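Local coordinates for single-stranded DNA-binding protein (Thermus aquaticus, PDB 2FXQ), which binds single-stranded DNA and probably recruits partner proteins to their sites of action in DNA replication, recombination and repair, at residues 9-14 / 126-131; 35-40 / 47-52; 52-57 / 201-206; 80-85 / 172-177. All blocks are in the same frame, centred on the assembly; numbering follows the deposited sequence.

Interaction 1 (9-14 / 126-131); sequences FLIGTL and RALNQV
F9 O accepts a hydrogen bond from Q130 N at 2.8 Å, and N129 CA adds only a loose C-H contact to F9 O at 3.5 Å. The amide of F9 bonds in return to Q130 O, which completes an antiparallel hydrogen-bonded pair, and L10 and N129 form the non-hydrogen-bonded pair next to it. One step further on, I11 N reaches L128 O at 2.9 Å. L128 turns its CG away from its own backbone N (chi1 -164°), which brings CD2 to 3.8 Å from I11 CG1, with F9 CB also touching CD2. With an alanine at I11, L128 would probably lose one wall of its packing and become freer to turn. F9 and Q130 run side by side, ring and amide planes 86° apart. L10 lays CD2 alongside N129 OD1 at 3.6 Å, while N129 ND2 is bonded to D38 and L201. Strand 5-14 thus links the second SSB repeat, through strand 129-137, to its own neighbours 28-41 and 75-84, and the ring of F9 meets F9 of the second subunit.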
loop_
_atom_site.group_PDB
_atom_site.type_symbol
_atom_site.label_atom_id
_atom_site.label_comp_id
_atom_site.label_asym_id
_atom_site.label_seq_id
_atom_site.Cartn_x
_atom_site.Cartn_y
_atom_site.Cartn_z
ATOM N N PHE A 9 5.274 1.070 3.848
ATOM C CA PHE A 9 4.915 2.390 3.286
ATOM C C PHE A 9 4.410 3.173 4.442
ATOM O O PHE A 9 3.549 2.674 5.201
ATOM C CB PHE A 9 3.759 2.233 2.240
ATOM C CG PHE A 9 4.022 1.159 1.216
ATOM C CD1 PHE A 9 4.532 1.483 -0.032
ATOM C CD2 PHE A 9 3.796 -0.213 1.516
ATOM C CE1 PHE A 9 4.870 0.463 -0.975
ATOM C CE2 PHE A 9 4.100 -1.221 0.544
ATOM C CZ PHE A 9 4.635 -0.880 -0.664
ATOM N N LEU A 10 4.954 4.377 4.673
ATOM C CA LEU A 10 4.591 5.121 5.870
ATOM C C LEU A 10 4.589 6.549 5.487
ATOM O O LEU A 10 5.440 6.988 4.663
ATOM C CB LEU A 10 5.738 5.047 6.903
ATOM C CG LEU A 10 5.908 3.936 7.855
ATOM C CD1 LEU A 10 7.155 4.268 8.743
ATOM C CD2 LEU A 10 4.572 3.747 8.636
ATOM N N ILE A 11 3.638 7.289 6.000
ATOM C CA ILE A 11 3.850 8.734 6.079
ATOM C C ILE A 11 3.738 9.056 7.561
ATOM O O ILE A 11 2.753 8.673 8.203
ATOM C CB ILE A 11 2.720 9.506 5.311
ATOM C CG1 ILE A 11 2.797 9.181 3.804
ATOM C CG2 ILE A 11 2.791 11.063 5.633
ATOM C CD1 ILE A 11 1.546 9.738 2.978
ATOM N N GLY A 12 4.689 9.817 8.098
ATOM C CA GLY A 12 4.645 10.208 9.510
ATOM C C GLY A 12 5.332 11.528 9.694
ATOM O O GLY A 12 5.993 12.049 8.769
ATOM N N THR A 13 5.232 12.071 10.899
ATOM C CA THR A 13 5.832 13.350 11.189
ATOM C C THR A 13 7.094 13.120 12.013
ATOM O O THR A 13 7.096 12.300 12.974
ATOM C CB THR A 13 4.843 14.117 12.084
ATOM O OG1 THR A 13 3.668 14.326 11.311
ATOM C CG2 THR A 13 5.368 15.500 12.439
ATOM N N LEU A 14 8.143 13.866 11.685
ATOM C CA LEU A 14 9.388 13.769 12.447
ATOM C C LEU A 14 9.234 14.348 13.883
ATOM O O LEU A 14 8.748 15.494 14.103
ATOM C CB LEU A 14 10.522 14.485 11.708
ATOM C CG LEU A 14 11.084 13.783 10.450
ATOM C CD1 LEU A 14 11.937 14.779 9.652
ATOM C CD2 LEU A 14 12.009 12.555 10.826
ATOM N N ARG A 126 -6.563 9.968 6.184
ATOM C CA ARG A 126 -5.899 9.285 5.061
ATOM C C ARG A 126 -4.574 8.682 5.552
ATOM O O ARG A 126 -3.518 9.001 5.032
ATOM N N ALA A 127 -4.638 7.854 6.586
ATOM C CA ALA A 127 -3.410 7.323 7.229
ATOM C C ALA A 127 -2.577 6.466 6.251
ATOM O O ALA A 127 -3.164 5.673 5.490
ATOM C CB ALA A 127 -3.803 6.484 8.468
ATOM N N LEU A 128 -1.244 6.600 6.268
ATOM C CA LEU A 128 -0.377 5.645 5.586
ATOM C C LEU A 128 0.598 4.965 6.621
ATOM O O LEU A 128 1.581 5.515 7.134
ATOM C CB LEU A 128 0.287 6.227 4.315
ATOM C CG LEU A 128 0.902 5.217 3.327
ATOM C CD1 LEU A 128 -0.142 4.522 2.444
ATOM C CD2 LEU A 128 2.001 5.772 2.449
ATOM N N ASN A 129 0.250 3.725 6.939
ATOM C CA ASN A 129 1.134 2.886 7.690
ATOM C C ASN A 129 0.740 1.519 7.189
ATOM O O ASN A 129 -0.282 0.975 7.604
ATOM C CB ASN A 129 0.802 3.082 9.152
ATOM C CG ASN A 129 1.379 2.023 10.022
ATOM O OD1 ASN A 129 2.146 1.206 9.534
ATOM N ND2 ASN A 129 1.078 2.070 11.341
ATOM N N GLN A 130 1.466 1.013 6.212
ATOM C CA GLN A 130 1.129 -0.261 5.584
ATOM C C GLN A 130 2.346 -1.156 5.499
ATOM O O GLN A 130 3.455 -0.695 5.155
ATOM C CB GLN A 130 0.597 -0.057 4.138
ATOM C CG GLN A 130 0.275 -1.461 3.382
ATOM C CD GLN A 130 -0.838 -1.406 2.302
ATOM O OE1 GLN A 130 -2.050 -1.484 2.611
ATOM N NE2 GLN A 130 -0.418 -1.284 1.042
ATOM N N VAL A 131 2.165 -2.456 5.802
ATOM C CA VAL A 131 3.235 -3.374 5.615
ATOM C C VAL A 131 2.704 -4.537 4.743
ATOM O O VAL A 131 1.556 -4.948 4.906
ATOM C CB VAL A 131 3.603 -3.970 7.036
ATOM C CG1 VAL A 131 4.643 -5.083 6.853
ATOM C CG2 VAL A 131 4.155 -2.832 8.007
#

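Interaction 2 (35-40 / 47-52); sequences AGQDAF and EREVPW
W52 lays its indole flat over the A35-G36 backbone of the facing strand. From CB, which rises on the face shared with D38 and F40, the chain turns so that CG sits between the backbone N and the carbonyl carbon (chi1 57°), folding the ring back across its partner strand. CG passes near the carbonyl of G36, and CD1 comes to 3.3 Å from D38 OD1, an oxygen whose hydrogen bond goes to N129 ND2. NE1 donates at the ring edge, in plane, to a water 3.1 Å away, and that water donates to Q37 O. Beneath the ring, G36 N lies 3.4 Å below its plane, and G36 CA makes a CH-pi contact 3.7 Å from the centroid of the five-membered ring. Farther out, CZ3 and CH2 cover A35. G36, having no side chain, lets the ring lie this close. The two strands form the long beta hairpin 28-41/47-59 of the first OB fold, with G36-W52, D38-V50 and F40-R48 as hydrogen-bonded pairs. A leucine in place of W52 would probably leave the water without its indole donor and the G36 peptide less well covered. Towards the turn, F40 takes over: R48 CB sits over one face of its ring, 4.1 Å from the centroid, while V50 CG1 meets CE2 of F40 at the edge, 3.5 Å off. On the other face of the hairpin, Q37 bends at chi2 and brings OE1 over the V50-P51 peptide.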
loop_
_atom_site.group_PDB
_atom_site.type_symbol
_atom_site.label_atom_id
_atom_site.label_comp_id
_atom_site.label_asym_id
_atom_site.label_seq_id
_atom_site.Cartn_x
_atom_site.Cartn_y
_atom_site.Cartn_z
ATOM N N ALA A 35 6.257 9.664 13.695
ATOM C CA ALA A 35 5.048 9.436 14.487
ATOM C C ALA A 35 3.807 9.617 13.654
ATOM O O ALA A 35 3.778 10.421 12.709
ATOM C CB ALA A 35 4.994 10.351 15.687
ATOM N N GLY A 36 2.767 8.884 14.016
ATOM C CA GLY A 36 1.458 9.049 13.408
ATOM C C GLY A 36 0.417 8.456 14.366
ATOM O O GLY A 36 0.701 8.206 15.547
ATOM N N GLN A 37 -0.762 8.169 13.840
ATOM C CA GLN A 37 -1.827 7.576 14.655
ATOM C C GLN A 37 -2.457 6.434 13.895
ATOM O O GLN A 37 -2.573 6.505 12.679
ATOM C CB GLN A 37 -2.942 8.645 14.858
ATOM C CG GLN A 37 -2.460 9.980 15.354
ATOM C CD GLN A 37 -2.167 9.950 16.861
ATOM O OE1 GLN A 37 -2.661 9.071 17.589
ATOM N NE2 GLN A 37 -1.359 10.882 17.318
ATOM N N ASP A 38 -2.933 5.405 14.565
ATOM C CA ASP A 38 -3.983 4.685 13.859
ATOM C C ASP A 38 -5.172 4.353 14.668
ATOM O O ASP A 38 -5.101 4.197 15.877
ATOM C CB ASP A 38 -3.541 3.406 13.275
ATOM C CG ASP A 38 -2.345 2.950 13.853
ATOM O OD1 ASP A 38 -1.430 2.821 13.006
ATOM O OD2 ASP A 38 -2.253 2.739 15.104
ATOM N N ALA A 39 -6.215 4.170 13.914
ATOM C CA ALA A 39 -7.534 3.930 14.447
ATOM C C ALA A 39 -7.675 2.443 14.702
ATOM O O ALA A 39 -7.126 1.590 13.956
ATOM C CB ALA A 39 -8.539 4.387 13.433
ATOM N N PHE A 40 -8.389 2.117 15.772
ATOM C CA PHE A 40 -8.824 0.749 15.988
ATOM C C PHE A 40 -10.135 0.764 16.761
ATOM O O PHE A 40 -10.521 1.808 17.273
ATOM C CB PHE A 40 -7.751 -0.040 16.734
ATOM C CG PHE A 40 -7.566 0.382 18.149
ATOM C CD1 PHE A 40 -8.197 -0.314 19.187
ATOM C CD2 PHE A 40 -6.768 1.479 18.462
ATOM C CE1 PHE A 40 -8.035 0.084 20.524
ATOM C CE2 PHE A 40 -6.599 1.886 19.798
ATOM C CZ PHE A 40 -7.223 1.177 20.833
ATOM N N GLU A 47 -14.474 3.127 18.897
ATOM C CA GLU A 47 -13.456 3.649 17.986
ATOM C C GLU A 47 -12.428 4.501 18.762
ATOM O O GLU A 47 -12.798 5.432 19.493
ATOM C CB GLU A 47 -14.139 4.477 16.880
ATOM C CG GLU A 47 -13.220 5.359 16.035
ATOM C CD GLU A 47 -13.098 6.800 16.536
ATOM O OE1 GLU A 47 -11.953 7.298 16.660
ATOM O OE2 GLU A 47 -14.138 7.446 16.796
ATOM N N ARG A 48 -11.146 4.171 18.605
ATOM C CA ARG A 48 -10.068 4.870 19.293
ATOM C C ARG A 48 -8.924 5.162 18.318
ATOM O O ARG A 48 -8.931 4.637 17.203
ATOM C CB ARG A 48 -9.598 4.048 20.500
ATOM C CG ARG A 48 -10.580 4.120 21.677
ATOM C CD ARG A 48 -10.040 3.639 23.019
ATOM N NE ARG A 48 -11.096 3.622 24.038
ATOM C CZ ARG A 48 -10.934 3.221 25.301
ATOM N NH1 ARG A 48 -9.754 2.791 25.725
ATOM N NH2 ARG A 48 -11.960 3.239 26.143
ATOM N N GLU A 49 -7.982 6.022 18.710
ATOM C CA GLU A 49 -6.723 6.211 17.945
ATOM C C GLU A 49 -5.652 5.924 18.930
ATOM O O GLU A 49 -5.834 6.211 20.121
ATOM C CB GLU A 49 -6.541 7.648 17.511
ATOM C CG GLU A 49 -7.607 8.197 16.610
ATOM C CD GLU A 49 -7.199 9.517 16.012
ATOM O OE1 GLU A 49 -7.948 10.009 15.138
ATOM O OE2 GLU A 49 -6.154 10.079 16.420
ATOM N N VAL A 50 -4.537 5.358 18.481
ATOM C CA VAL A 50 -3.357 5.289 19.329
ATOM C C VAL A 50 -2.167 5.635 18.475
ATOM O O VAL A 50 -2.118 5.254 17.306
ATOM C CB VAL A 50 -3.055 3.926 19.983
ATOM C CG1 VAL A 50 -3.965 3.699 21.216
ATOM C CG2 VAL A 50 -3.082 2.793 18.991
ATOM N N PRO A 51 -1.235 6.368 19.056
ATOM C CA PRO A 51 -0.028 6.748 18.327
ATOM C C PRO A 51 0.848 5.564 18.009
ATOM O O PRO A 51 0.766 4.487 18.674
ATOM C CB PRO A 51 0.680 7.685 19.282
ATOM C CG PRO A 51 0.060 7.403 20.656
ATOM C CD PRO A 51 -1.271 6.900 20.450
ATOM N N TRP A 52 1.642 5.739 16.941
ATOM C CA TRP A 52 2.709 4.847 16.624
ATOM C C TRP A 52 3.934 5.754 16.563
ATOM O O TRP A 52 3.796 6.945 16.235
ATOM C CB TRP A 52 2.443 4.108 15.285
ATOM C CG TRP A 52 2.201 4.875 13.994
ATOM C CD1 TRP A 52 0.974 5.073 13.351
ATOM C CD2 TRP A 52 3.195 5.460 13.148
ATOM N NE1 TRP A 52 1.198 5.750 12.173
ATOM C CE2 TRP A 52 2.530 5.988 12.015
ATOM C CE3 TRP A 52 4.598 5.605 13.235
ATOM C CZ2 TRP A 52 3.213 6.634 10.957
ATOM C CZ3 TRP A 52 5.287 6.257 12.167
ATOM C CH2 TRP A 52 4.565 6.766 11.051
HETATM O O HOH W 1 -0.968 6.222 10.071
#

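Interaction 3 (52-57 / 201-206); sequences WYHRVR and LVNDSW
N203 grips the backbone of Y53 at both polar atoms: OD1 accepts from Y53 N at 2.8 Å, on a lone pair in the amide plane, and ND2 donates to Y53 O at 2.9 Å, with that oxygen close to the plane of the amide. One side chain thus stands in for a strand neighbour where two OB folds of a single chain meet, their strands crossing at 107° without pairing. N203 CG, anti to the carbonyl carbon (chi1 -65°), carries the amide out to Y53 and sets OD1 3.1 Å from W52 CA. The second tie runs through H54, which points NE2 at L201 O over 3.2 Å. The donor stands almost upright above the carbonyl plane, off the lone pairs, although the oxygen lies close to the plane of the imidazole. Outside this first shell, H54 ND1 is hydrogen-bonded to T217 OG1, which fixes the rotation of the ring, and T217 also packs on L201 and N203. Backbone bonding between H54 and L34 holds segment 52-57 to strand 28-41. Centred over the face of H54 is the methyl L201 CD1, in a CH-pi contact 3.7 Å from the ring centroid and only 4° off the ring normal.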
loop_
_atom_site.group_PDB
_atom_site.type_symbol
_atom_site.label_atom_id
_atom_site.label_comp_id
_atom_site.label_asym_id
_atom_site.label_seq_id
_atom_site.Cartn_x
_atom_site.Cartn_y
_atom_site.Cartn_z
ATOM N N TRP A 52 1.642 5.739 16.941
ATOM C CA TRP A 52 2.709 4.847 16.624
ATOM C C TRP A 52 3.934 5.754 16.563
ATOM O O TRP A 52 3.796 6.945 16.235
ATOM C CB TRP A 52 2.443 4.108 15.285
ATOM C CG TRP A 52 2.201 4.875 13.994
ATOM C CD1 TRP A 52 0.974 5.073 13.351
ATOM C CD2 TRP A 52 3.195 5.460 13.148
ATOM N NE1 TRP A 52 1.198 5.750 12.173
ATOM C CE2 TRP A 52 2.530 5.988 12.015
ATOM C CE3 TRP A 52 4.598 5.605 13.235
ATOM C CZ2 TRP A 52 3.213 6.634 10.957
ATOM C CZ3 TRP A 52 5.287 6.257 12.167
ATOM C CH2 TRP A 52 4.565 6.766 11.051
ATOM N N TYR A 53 5.101 5.197 16.894
ATOM C CA TYR A 53 6.373 5.863 16.811
ATOM C C TYR A 53 7.272 4.819 16.218
ATOM O O TYR A 53 7.387 3.705 16.753
ATOM C CB TYR A 53 6.952 6.245 18.225
ATOM C CG TYR A 53 6.035 7.189 18.930
ATOM C CD1 TYR A 53 4.978 6.711 19.738
ATOM C CD2 TYR A 53 6.156 8.570 18.736
ATOM C CE1 TYR A 53 4.078 7.607 20.364
ATOM C CE2 TYR A 53 5.245 9.481 19.371
ATOM C CZ TYR A 53 4.226 8.985 20.179
ATOM O OH TYR A 53 3.352 9.900 20.777
ATOM N N HIS A 54 7.970 5.165 15.147
ATOM C CA HIS A 54 8.876 4.194 14.566
ATOM C C HIS A 54 10.122 4.841 14.076
ATOM O O HIS A 54 10.066 5.951 13.516
ATOM C CB HIS A 54 8.225 3.503 13.369
ATOM C CG HIS A 54 6.991 2.744 13.733
ATOM N ND1 HIS A 54 6.994 1.776 14.714
ATOM C CD2 HIS A 54 5.736 2.786 13.235
ATOM C CE1 HIS A 54 5.789 1.252 14.811
ATOM N NE2 HIS A 54 4.993 1.881 13.960
ATOM N N ARG A 55 11.204 4.090 14.178
ATOM C CA ARG A 55 12.487 4.532 13.677
ATOM C C ARG A 55 12.648 4.156 12.220
ATOM O O ARG A 55 12.287 3.053 11.804
ATOM C CB ARG A 55 13.616 3.913 14.479
ATOM C CG ARG A 55 15.005 4.282 13.900
ATOM C CD ARG A 55 15.593 5.581 14.446
ATOM N NE ARG A 55 16.671 5.287 15.391
ATOM C CZ ARG A 55 16.774 5.794 16.611
ATOM N NH1 ARG A 55 15.868 6.638 17.078
ATOM N NH2 ARG A 55 17.801 5.453 17.378
ATOM N N VAL A 56 13.139 5.092 11.432
ATOM C CA VAL A 56 13.422 4.831 10.029
ATOM C C VAL A 56 14.898 5.173 9.820
ATOM O O VAL A 56 15.315 6.336 10.055
ATOM C CB VAL A 56 12.537 5.689 9.105
ATOM C CG1 VAL A 56 12.934 5.527 7.598
ATOM C CG2 VAL A 56 11.049 5.247 9.258
ATOM N N ARG A 57 15.638 4.218 9.283
ATOM C CA ARG A 57 17.054 4.471 9.017
ATOM C C ARG A 57 17.339 4.615 7.517
ATOM O O ARG A 57 16.996 3.703 6.735
ATOM C CB ARG A 57 17.860 3.286 9.538
ATOM C CG ARG A 57 19.363 3.398 9.230
ATOM C CD ARG A 57 20.175 2.470 10.130
ATOM N NE ARG A 57 20.298 3.098 11.457
ATOM C CZ ARG A 57 21.080 2.626 12.429
ATOM N NH1 ARG A 57 21.752 1.501 12.253
ATOM N NH2 ARG A 57 21.185 3.265 13.569
ATOM N N LEU A 201 2.275 -1.185 11.043
ATOM C CA LEU A 201 3.309 -1.305 12.074
ATOM C C LEU A 201 2.786 -0.671 13.342
ATOM O O LEU A 201 2.250 0.446 13.300
ATOM C CB LEU A 201 4.512 -0.488 11.605
ATOM C CG LEU A 201 5.752 -1.198 11.144
ATOM C CD1 LEU A 201 7.009 -0.266 11.398
ATOM C CD2 LEU A 201 6.026 -2.529 11.832
ATOM N N VAL A 202 2.809 -1.412 14.454
ATOM C CA VAL A 202 2.233 -0.851 15.680
ATOM C C VAL A 202 3.266 -0.949 16.794
ATOM O O VAL A 202 4.263 -1.627 16.675
ATOM C CB VAL A 202 0.916 -1.604 16.126
ATOM C CG1 VAL A 202 -0.218 -1.483 15.055
ATOM C CG2 VAL A 202 1.225 -3.055 16.366
ATOM N N ASN A 203 2.956 -0.325 17.935
ATOM C CA ASN A 203 3.847 -0.401 19.068
ATOM C C ASN A 203 3.113 -1.171 20.148
ATOM O O ASN A 203 2.014 -0.809 20.527
ATOM C CB ASN A 203 4.155 0.989 19.626
ATOM C CG ASN A 203 4.930 1.870 18.653
ATOM O OD1 ASN A 203 4.409 2.856 18.238
ATOM N ND2 ASN A 203 6.195 1.537 18.355
ATOM N N ASP A 204 3.689 -2.259 20.582
ATOM C CA ASP A 204 3.089 -3.078 21.663
ATOM C C ASP A 204 3.790 -2.814 23.002
ATOM O O ASP A 204 4.974 -2.482 23.014
ATOM C CB ASP A 204 3.210 -4.552 21.328
ATOM C CG ASP A 204 2.271 -5.414 22.163
ATOM O OD1 ASP A 204 1.420 -4.848 22.907
ATOM O OD2 ASP A 204 2.327 -6.665 22.141
ATOM N N SER A 205 3.037 -2.947 24.103
ATOM C CA SER A 205 3.483 -2.665 25.482
ATOM C C SER A 205 3.771 -3.976 26.167
ATOM O O SER A 205 3.003 -4.943 26.009
ATOM C CB SER A 205 2.315 -2.059 26.281
ATOM O OG SER A 205 2.532 -0.697 26.602
ATOM N N TRP A 206 4.863 -4.029 26.924
ATOM C CA TRP A 206 5.096 -5.145 27.856
ATOM C C TRP A 206 5.253 -4.546 29.241
ATOM O O TRP A 206 6.029 -3.634 29.406
ATOM C CB TRP A 206 6.367 -5.894 27.509
ATOM C CG TRP A 206 6.215 -6.717 26.316
ATOM C CD1 TRP A 206 6.380 -6.318 25.013
ATOM C CD2 TRP A 206 5.849 -8.091 26.275
ATOM N NE1 TRP A 206 6.123 -7.370 24.170
ATOM C CE2 TRP A 206 5.796 -8.472 24.914
ATOM C CE3 TRP A 206 5.542 -9.048 27.251
ATOM C CZ2 TRP A 206 5.460 -9.771 24.508
ATOM C CZ3 TRP A 206 5.222 -10.342 26.858
ATOM C CH2 TRP A 206 5.166 -10.691 25.485
#

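Interaction 4 (80-85 / 172-177); sequences GRLEYR and HFLEVQ
Y84 points its phenol across to strand 171-179 and donates from OH to F173 O at 2.6 Å. F173 O lies in the plane of the ring, at its edge, and the donor is tilted 17° from the carbonyl plane. With CG turned away from its own carbonyl carbon (chi1 -64°), the ring, itself poorly ordered, reaches from one strand to the other. A water donates to Y84 OH at 3.1 Å and accepts from E175 N at 3.0 Å, adding a second, bridged route between the strands. L174 slips CD2 between two partners, 4.1 Å from L82 CB and 4.2 Å from Y84 CE1. H172 comes edge-on: its CD2 is 3.6 Å from L82 O, and E83 CB also lies near the plane of the imidazole. The carboxylate of E83 is engaged elsewhere, with Q98 and R100. L82 is buried further by V8, V97 and V219, so side chains from both repeats surround it. The strands cross close to a right angle, at 97°, with their axes 8.1 Å apart, too far for backbone pairing. The contact joins the two OB folds that this chain carries in tandem; two such chains give the homodimer four OB folds, matching the number in the tetramers of single-fold bacterial SSBs.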
loop_
_atom_site.group_PDB
_atom_site.type_symbol
_atom_site.label_atom_id
_atom_site.label_comp_id
_atom_site.label_asym_id
_atom_site.label_seq_id
_atom_site.Cartn_x
_atom_site.Cartn_y
_atom_site.Cartn_z
ATOM N N GLY A 80 10.218 1.255 2.328
ATOM C CA GLY A 80 11.393 0.518 2.759
ATOM C C GLY A 80 11.026 -0.896 3.113
ATOM O O GLY A 80 10.069 -1.457 2.552
ATOM N N ARG A 81 11.798 -1.452 4.029
ATOM C CA ARG A 81 11.627 -2.843 4.445
ATOM C C ARG A 81 11.847 -2.899 5.967
ATOM O O ARG A 81 12.527 -2.051 6.547
ATOM C CB ARG A 81 12.571 -3.775 3.641
ATOM C CG ARG A 81 14.073 -3.501 3.833
ATOM C CD ARG A 81 14.951 -4.437 2.973
ATOM N NE ARG A 81 16.363 -4.379 3.354
ATOM C CZ ARG A 81 17.250 -3.469 2.928
ATOM N NH1 ARG A 81 16.880 -2.494 2.108
ATOM N NH2 ARG A 81 18.510 -3.524 3.357
ATOM N N LEU A 82 11.324 -3.935 6.613
ATOM C CA LEU A 82 11.581 -4.162 8.022
ATOM C C LEU A 82 12.880 -4.869 8.255
ATOM O O LEU A 82 13.221 -5.820 7.550
ATOM C CB LEU A 82 10.481 -4.997 8.654
ATOM C CG LEU A 82 9.175 -4.278 8.617
ATOM C CD1 LEU A 82 8.157 -5.293 9.111
ATOM C CD2 LEU A 82 9.166 -3.040 9.544
ATOM N N GLU A 83 13.592 -4.415 9.284
ATOM C CA GLU A 83 14.846 -5.080 9.692
ATOM C C GLU A 83 15.105 -4.922 11.203
ATOM O O GLU A 83 14.408 -4.191 11.892
ATOM C CB GLU A 83 15.996 -4.494 8.882
ATOM C CG GLU A 83 16.582 -3.230 9.471
ATOM C CD GLU A 83 17.711 -2.617 8.648
ATOM O OE1 GLU A 83 18.092 -1.472 8.992
ATOM O OE2 GLU A 83 18.198 -3.251 7.669
ATOM N N TYR A 84 16.133 -5.593 11.703
ATOM C CA TYR A 84 16.594 -5.373 13.077
ATOM C C TYR A 84 17.787 -4.432 13.193
ATOM O O TYR A 84 18.646 -4.389 12.313
ATOM C CB TYR A 84 16.887 -6.698 13.751
ATOM C CG TYR A 84 15.660 -7.538 13.901
ATOM C CD1 TYR A 84 15.310 -8.463 12.920
ATOM C CD2 TYR A 84 14.837 -7.414 15.023
ATOM C CE1 TYR A 84 14.179 -9.248 13.049
ATOM C CE2 TYR A 84 13.692 -8.198 15.164
ATOM C CZ TYR A 84 13.371 -9.111 14.169
ATOM O OH TYR A 84 12.246 -9.884 14.286
ATOM N N ARG A 85 17.798 -3.671 14.290
ATOM C CA ARG A 85 18.921 -2.804 14.739
ATOM C C ARG A 85 18.585 -1.315 14.719
ATOM O O ARG A 85 19.136 -0.530 15.498
ATOM C CB ARG A 85 20.249 -3.087 14.010
ATOM N N HIS A 172 15.013 -13.469 6.848
ATOM C CA HIS A 172 14.622 -12.581 7.945
ATOM C C HIS A 172 13.476 -13.209 8.743
ATOM O O HIS A 172 12.585 -13.812 8.148
ATOM C CB HIS A 172 14.072 -11.278 7.388
ATOM C CG HIS A 172 15.104 -10.233 7.120
ATOM N ND1 HIS A 172 16.316 -10.513 6.523
ATOM C CD2 HIS A 172 15.082 -8.896 7.330
ATOM C CE1 HIS A 172 17.010 -9.395 6.405
ATOM N NE2 HIS A 172 16.282 -8.399 6.881
ATOM N N PHE A 173 13.475 -13.008 10.060
ATOM C CA PHE A 173 12.411 -13.499 10.920
ATOM C C PHE A 173 11.572 -12.359 11.549
ATOM O O PHE A 173 12.093 -11.484 12.249
ATOM C CB PHE A 173 12.981 -14.500 11.930
ATOM C CG PHE A 173 13.783 -15.597 11.280
ATOM C CD1 PHE A 173 15.146 -15.402 10.967
ATOM C CD2 PHE A 173 13.189 -16.802 10.906
ATOM C CE1 PHE A 173 15.913 -16.412 10.321
ATOM C CE2 PHE A 173 13.953 -17.827 10.272
ATOM C CZ PHE A 173 15.321 -17.618 9.975
ATOM N N LEU A 174 10.259 -12.349 11.267
ATOM C CA LEU A 174 9.405 -11.222 11.636
ATOM C C LEU A 174 8.146 -11.738 12.391
ATOM O O LEU A 174 7.629 -12.791 12.071
ATOM C CB LEU A 174 8.989 -10.456 10.366
ATOM C CG LEU A 174 10.137 -9.732 9.658
ATOM C CD1 LEU A 174 9.648 -9.166 8.326
ATOM C CD2 LEU A 174 10.834 -8.648 10.529
ATOM N N GLU A 175 7.703 -11.035 13.420
ATOM C CA GLU A 175 6.566 -11.509 14.240
ATOM C C GLU A 175 5.330 -10.723 13.739
ATOM O O GLU A 175 5.433 -9.524 13.419
ATOM C CB GLU A 175 6.809 -11.256 15.733
ATOM C CG GLU A 175 7.953 -12.054 16.342
ATOM C CD GLU A 175 7.758 -13.561 16.238
ATOM O OE1 GLU A 175 8.776 -14.326 16.158
ATOM O OE2 GLU A 175 6.578 -13.982 16.245
ATOM N N VAL A 176 4.189 -11.401 13.626
ATOM C CA VAL A 176 2.947 -10.718 13.190
ATOM C C VAL A 176 1.871 -11.054 14.215
ATOM O O VAL A 176 1.805 -12.189 14.702
ATOM C CB VAL A 176 2.547 -11.247 11.793
ATOM C CG1 VAL A 176 1.166 -10.703 11.314
ATOM C CG2 VAL A 176 3.604 -10.814 10.761
ATOM N N GLN A 177 1.015 -10.096 14.542
ATOM C CA GLN A 177 -0.065 -10.378 15.500
ATOM C C GLN A 177 -1.364 -10.191 14.737
ATOM O O GLN A 177 -1.488 -9.278 13.906
ATOM C CB GLN A 177 0.041 -9.367 16.668
ATOM C CG GLN A 177 -0.915 -9.662 17.790
ATOM C CD GLN A 177 -0.659 -8.759 18.992
ATOM O OE1 GLN A 177 -0.465 -9.248 20.108
ATOM N NE2 GLN A 177 -0.643 -7.454 18.760
HETATM O O HOH W 2 9.388 -8.757 14.503
#

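Along the chain, strand 5-14 opens interaction 1, which closes only at 126-131, joining the first OB fold to the start of the second. Within that long loop lies interaction 2, a short hairpin closure between 35-40 and 47-52. Its last residue, W52, begins interaction 3, which runs on to 201-206 and so crosses interaction 1. Interaction 4, from 80-85 to 172-177, also crosses interaction 1 but is enclosed by interaction 3. Interaction 2 is thus internal to the first fold, whereas the other three tie the two folds together. N129 joins interactions 1, 2 and 3, and L201 touches L82 of interaction 4.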